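Local coordinates for phosphonomutase (Burkholderia cenocepacia J2315, PDB 4MG4), which belongs to the phosphoenolpyruvate phosphomutase family and folds as a closed barrel of eight parallel strands surrounded by helices, at residues 156-161 with 194-199; 190-195 with 213-218. All coordinates share one frame; numbering follows the deposited sequence.

Interaction 1: 156-161 with 194-199; sequences FINART and GLFVPG
Arg160 runs its aliphatic chain side by side with Phe196, the two side chains pointing the same way. Its CD carbon meets CD2 of Phe196 obliquely, at 3.8 Å. The chain is extended from CG to NE, which brings one guanidinium face against Pro198 CG. That carbon lies 3.5 Å from Arg160 NE. The guanidinium stands almost upright to the phenyl plane, at 85°. Pro198 also serves the ring: its CD lies over the centre of one face of Phe196. The charged end of Arg160 forms a salt bridge with Asp162 and a cation-pi contact with Phe165.

Strands 156-160 and 194-196 are parallel neighbours in the eight-stranded TIM barrel, joined by a beta-alpha-beta crossover through helix 174-190. Four backbone hydrogen bonds tie the pair, from Gly194 N to Ile157 O at one end to Thr161 N and Phe196 O at the other. The last, between Thr161 N and Phe196 O, is 2.9 Å long.

Asn158, Arg160 and Phe196 lie on one face of the sheet; Ala159 and Leu195 lie on the other, toward helix 174-190. Gly194 lets Phe156 and Asn158 come close to the backbone. Phe156 CE1 is 3.6 Å from Gly194 N, and Asn158 OD1 is 3.3 Å from Gly194 C. The Asn158 amide is turned only 21° from the plane of the Phe196 ring, and its ND2 meets Phe196 CB. That nitrogen is held by Asn218 and Asn120. Further along, Thr161 CG2 touches Val197 CG2 at 4.0 Å, while Thr161 OG1 bonds to Asp123. One water donates to both Thr161 O and Pro198 O.

Interaction 2: 190-195 with 213-218; sequences AGADGL and SPLPVN
Leu215 packs both methyl groups against the backbone of 192-194. Its CD2 is 3.4 Å from Ala192 O and also approaches Asp193 O. The other methyl, CD1, lies 3.9 Å from Ala192 CB and close to the carbonyl of Gly194. CG is anti to the carbonyl carbon (chi1 -65°). A chi2 of 174° then sets CD1 anti to CA, toward Ala192 CB and Gly194 O, while CD2 branches off to the carbonyls of Ala192 and Asp193. Pro216 packs beside it, with CD 3.3 Å from Asp193 O.

Past this point the contact becomes a parallel strand pair. Leu195 N donates to Pro216 O at 3.0 Å. Asn218 N donates to Leu195 O at 2.8 Å. Leu195 is thus gripped through both its N-H and its carbonyl, one bond on each side of Val217, its bridge partner.

The packing is looser around Ser213. Leu195 CD2 comes no nearer than 4.0 Å to Ser213 OG. That hydroxyl turns back on its own loop and donates to Leu215 O at 2.7 Å, in the carbonyl plane and on a lone pair. Pro214 next to it is exposed. The Asp193 carboxylate forms salt bridges with Arg145 and Arg19.

The segments belong to the beta-alpha-beta unit of strand 194-196, helix 203-212 and strand 217-220. Leu195 and Val217 both rest on Leu209 of helix 203-212. Leu195 also touches Ala184 of helix 174-190, and Leu215 meets Ala188 of that helix.

In the fold
Interactions 1 and 2 are successive strand pairings in the barrel, with centres about 7 Å apart. Both use strand 194-196 and share Gly194 and Leu195, so this strand is bonded to 156-160 along one edge and to 217-220 along the other. Side chains also join them directly. Asp193 OD2 of interaction 2 lies 2.8 Å from Ile157 N of interaction 1, a probable hydrogen bond at the start of the strands. Asn158 ND2 is 2.9 Å from Asn218 OD1, probably another hydrogen bond, spanning the middle strand. Next to it, Phe196 CD1 packs 3.3 Å from Asn218 CG.

Interaction 1: 156-161 with 194-199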
# COMPACT_ATOMS: atom_id res chain seq x y z
N PHE A 156 -24.71 -7.22 -1.65
CA PHE A 156 -25.21 -5.92 -2.12
C PHE A 156 -24.53 -5.55 -3.45
O PHE A 156 -23.31 -5.22 -3.51
CB PHE A 156 -24.98 -4.89 -1.03
CG PHE A 156 -25.72 -3.60 -1.23
CD1 PHE A 156 -25.28 -2.65 -2.17
CD2 PHE A 156 -26.82 -3.31 -0.46
CE1 PHE A 156 -25.97 -1.45 -2.36
CE2 PHE A 156 -27.51 -2.10 -0.67
CZ PHE A 156 -27.09 -1.20 -1.62
N ILE A 157 -25.32 -5.53 -4.52
CA ILE A 157 -24.86 -5.09 -5.85
C ILE A 157 -25.16 -3.63 -6.01
O ILE A 157 -26.31 -3.24 -6.14
CB ILE A 157 -25.49 -5.94 -7.00
CG1 ILE A 157 -25.08 -7.42 -6.83
CG2 ILE A 157 -25.02 -5.43 -8.35
CD1 ILE A 157 -25.83 -8.35 -7.78
N ASN A 158 -24.11 -2.82 -5.96
CA ASN A 158 -24.22 -1.37 -6.13
C ASN A 158 -23.92 -1.12 -7.61
O ASN A 158 -22.80 -1.22 -8.04
CB ASN A 158 -23.22 -0.66 -5.23
CG ASN A 158 -23.49 0.82 -5.06
OD1 ASN A 158 -24.64 1.27 -5.02
ND2 ASN A 158 -22.42 1.58 -4.84
N ALA A 159 -24.95 -0.81 -8.42
CA ALA A 159 -24.82 -0.63 -9.86
C ALA A 159 -24.40 0.78 -10.14
O ALA A 159 -25.13 1.73 -9.82
CB ALA A 159 -26.15 -0.93 -10.60
N ARG A 160 -23.18 0.93 -10.65
CA ARG A 160 -22.62 2.21 -11.01
C ARG A 160 -23.00 2.54 -12.44
O ARG A 160 -22.86 1.72 -13.34
CB ARG A 160 -21.11 2.11 -10.94
CG ARG A 160 -20.45 3.37 -11.43
CD ARG A 160 -18.95 3.39 -11.16
NE ARG A 160 -18.32 4.43 -11.93
CZ ARG A 160 -17.13 4.99 -11.63
NH1 ARG A 160 -16.47 4.63 -10.53
NH2 ARG A 160 -16.64 5.95 -12.42
N THR A 161 -23.55 3.72 -12.63
CA THR A 161 -23.82 4.22 -13.98
C THR A 161 -22.93 5.40 -14.27
O THR A 161 -22.75 6.27 -13.40
CB THR A 161 -25.30 4.56 -14.26
OG1 THR A 161 -25.42 4.92 -15.63
CG2 THR A 161 -25.86 5.66 -13.40
N GLY A 194 -28.35 -1.10 -5.10
CA GLY A 194 -28.07 0.31 -4.95
C GLY A 194 -27.69 0.91 -6.28
O GLY A 194 -27.41 0.22 -7.23
N LEU A 195 -27.76 2.23 -6.38
CA LEU A 195 -27.36 2.96 -7.59
C LEU A 195 -26.26 3.92 -7.22
O LEU A 195 -26.45 4.75 -6.32
CB LEU A 195 -28.52 3.78 -8.13
CG LEU A 195 -28.30 4.59 -9.40
CD1 LEU A 195 -28.18 3.60 -10.59
CD2 LEU A 195 -29.42 5.61 -9.52
N PHE A 196 -25.14 3.88 -7.92
CA PHE A 196 -24.03 4.80 -7.73
C PHE A 196 -23.91 5.70 -9.00
O PHE A 196 -23.79 5.20 -10.13
CB PHE A 196 -22.74 4.01 -7.47
CG PHE A 196 -21.49 4.84 -7.32
CD1 PHE A 196 -21.51 6.09 -6.71
CD2 PHE A 196 -20.28 4.33 -7.73
CE1 PHE A 196 -20.32 6.80 -6.48
CE2 PHE A 196 -19.11 5.06 -7.59
CZ PHE A 196 -19.14 6.30 -6.96
N VAL A 197 -24.00 7.02 -8.79
CA VAL A 197 -23.96 8.00 -9.87
C VAL A 197 -22.77 8.98 -9.63
O VAL A 197 -22.98 10.10 -9.16
CB VAL A 197 -25.30 8.78 -10.00
CG1 VAL A 197 -25.27 9.65 -11.26
CG2 VAL A 197 -26.44 7.79 -10.07
N PRO A 198 -21.55 8.54 -9.94
CA PRO A 198 -20.42 9.46 -9.81
C PRO A 198 -20.48 10.58 -10.80
O PRO A 198 -21.16 10.48 -11.85
CB PRO A 198 -19.22 8.55 -10.07
CG PRO A 198 -19.72 7.41 -10.89
CD PRO A 198 -21.10 7.20 -10.34
N GLY A 199 -19.81 11.67 -10.47
CA GLY A 199 -19.79 12.80 -11.36
C GLY A 199 -20.95 13.74 -11.23
O GLY A 199 -20.98 14.77 -11.89
O HOH W 1 -22.58 8.97 -13.51

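Interaction 2: 190-195 with 213-218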
# COMPACT_ATOMS: atom_id res chain seq x y z
N ALA A 190 -33.29 -5.86 -12.82
CA ALA A 190 -32.31 -6.93 -13.02
C ALA A 190 -31.70 -7.46 -11.72
O ALA A 190 -31.03 -8.51 -11.74
CB ALA A 190 -31.19 -6.44 -13.93
N GLY A 191 -31.94 -6.76 -10.62
CA GLY A 191 -31.51 -7.20 -9.30
C GLY A 191 -30.46 -6.36 -8.59
O GLY A 191 -29.98 -6.79 -7.53
N ALA A 192 -30.17 -5.17 -9.06
CA ALA A 192 -29.27 -4.29 -8.30
C ALA A 192 -29.92 -3.86 -6.97
O ALA A 192 -31.16 -3.72 -6.88
CB ALA A 192 -28.91 -3.05 -9.10
N ASP A 193 -29.08 -3.63 -5.97
CA ASP A 193 -29.52 -3.19 -4.66
C ASP A 193 -29.31 -1.70 -4.41
O ASP A 193 -30.00 -1.11 -3.58
CB ASP A 193 -28.76 -3.96 -3.56
CG ASP A 193 -28.93 -5.47 -3.66
OD1 ASP A 193 -30.03 -5.96 -3.27
OD2 ASP A 193 -28.02 -6.15 -4.18
N GLY A 194 -28.35 -1.10 -5.10
CA GLY A 194 -28.07 0.31 -4.95
C GLY A 194 -27.69 0.91 -6.28
O GLY A 194 -27.41 0.22 -7.23
N LEU A 195 -27.76 2.23 -6.38
CA LEU A 195 -27.36 2.96 -7.59
C LEU A 195 -26.26 3.92 -7.22
O LEU A 195 -26.45 4.75 -6.32
CB LEU A 195 -28.52 3.78 -8.13
CG LEU A 195 -28.30 4.59 -9.40
CD1 LEU A 195 -28.18 3.60 -10.59
CD2 LEU A 195 -29.42 5.61 -9.52
N SER A 213 -35.49 7.63 -7.57
CA SER A 213 -34.72 6.39 -7.75
C SER A 213 -35.39 5.24 -7.13
O SER A 213 -35.86 5.32 -5.96
CB SER A 213 -33.33 6.51 -7.11
OG SER A 213 -32.62 5.30 -7.22
N PRO A 214 -35.39 4.08 -7.84
CA PRO A 214 -35.92 2.89 -7.26
C PRO A 214 -35.00 2.25 -6.22
O PRO A 214 -35.40 1.32 -5.55
CB PRO A 214 -36.06 1.95 -8.47
CG PRO A 214 -35.03 2.41 -9.43
CD PRO A 214 -34.95 3.89 -9.25
N LEU A 215 -33.77 2.78 -6.08
CA LEU A 215 -32.77 2.18 -5.23
C LEU A 215 -32.09 3.23 -4.36
O LEU A 215 -31.97 4.38 -4.79
CB LEU A 215 -31.69 1.57 -6.11
CG LEU A 215 -32.15 0.40 -6.97
CD1 LEU A 215 -31.01 0.02 -7.89
CD2 LEU A 215 -32.63 -0.80 -6.14
N PRO A 216 -31.52 2.83 -3.22
CA PRO A 216 -30.70 3.77 -2.43
C PRO A 216 -29.58 4.38 -3.23
O PRO A 216 -28.88 3.66 -3.96
CB PRO A 216 -30.09 2.94 -1.32
CG PRO A 216 -30.54 1.56 -1.57
CD PRO A 216 -31.63 1.52 -2.57
N VAL A 217 -29.45 5.69 -3.12
CA VAL A 217 -28.52 6.43 -3.97
C VAL A 217 -27.19 6.67 -3.31
O VAL A 217 -27.09 7.16 -2.16
CB VAL A 217 -29.14 7.76 -4.40
CG1 VAL A 217 -28.20 8.65 -5.17
CG2 VAL A 217 -30.39 7.52 -5.25
N ASN A 218 -26.13 6.37 -4.07
CA ASN A 218 -24.71 6.67 -3.71
C ASN A 218 -24.25 7.76 -4.61
O ASN A 218 -24.31 7.64 -5.85
CB ASN A 218 -23.97 5.35 -3.93
CG ASN A 218 -22.45 5.31 -3.66
OD1 ASN A 218 -21.88 4.22 -3.91
ND2 ASN A 218 -21.76 6.38 -3.25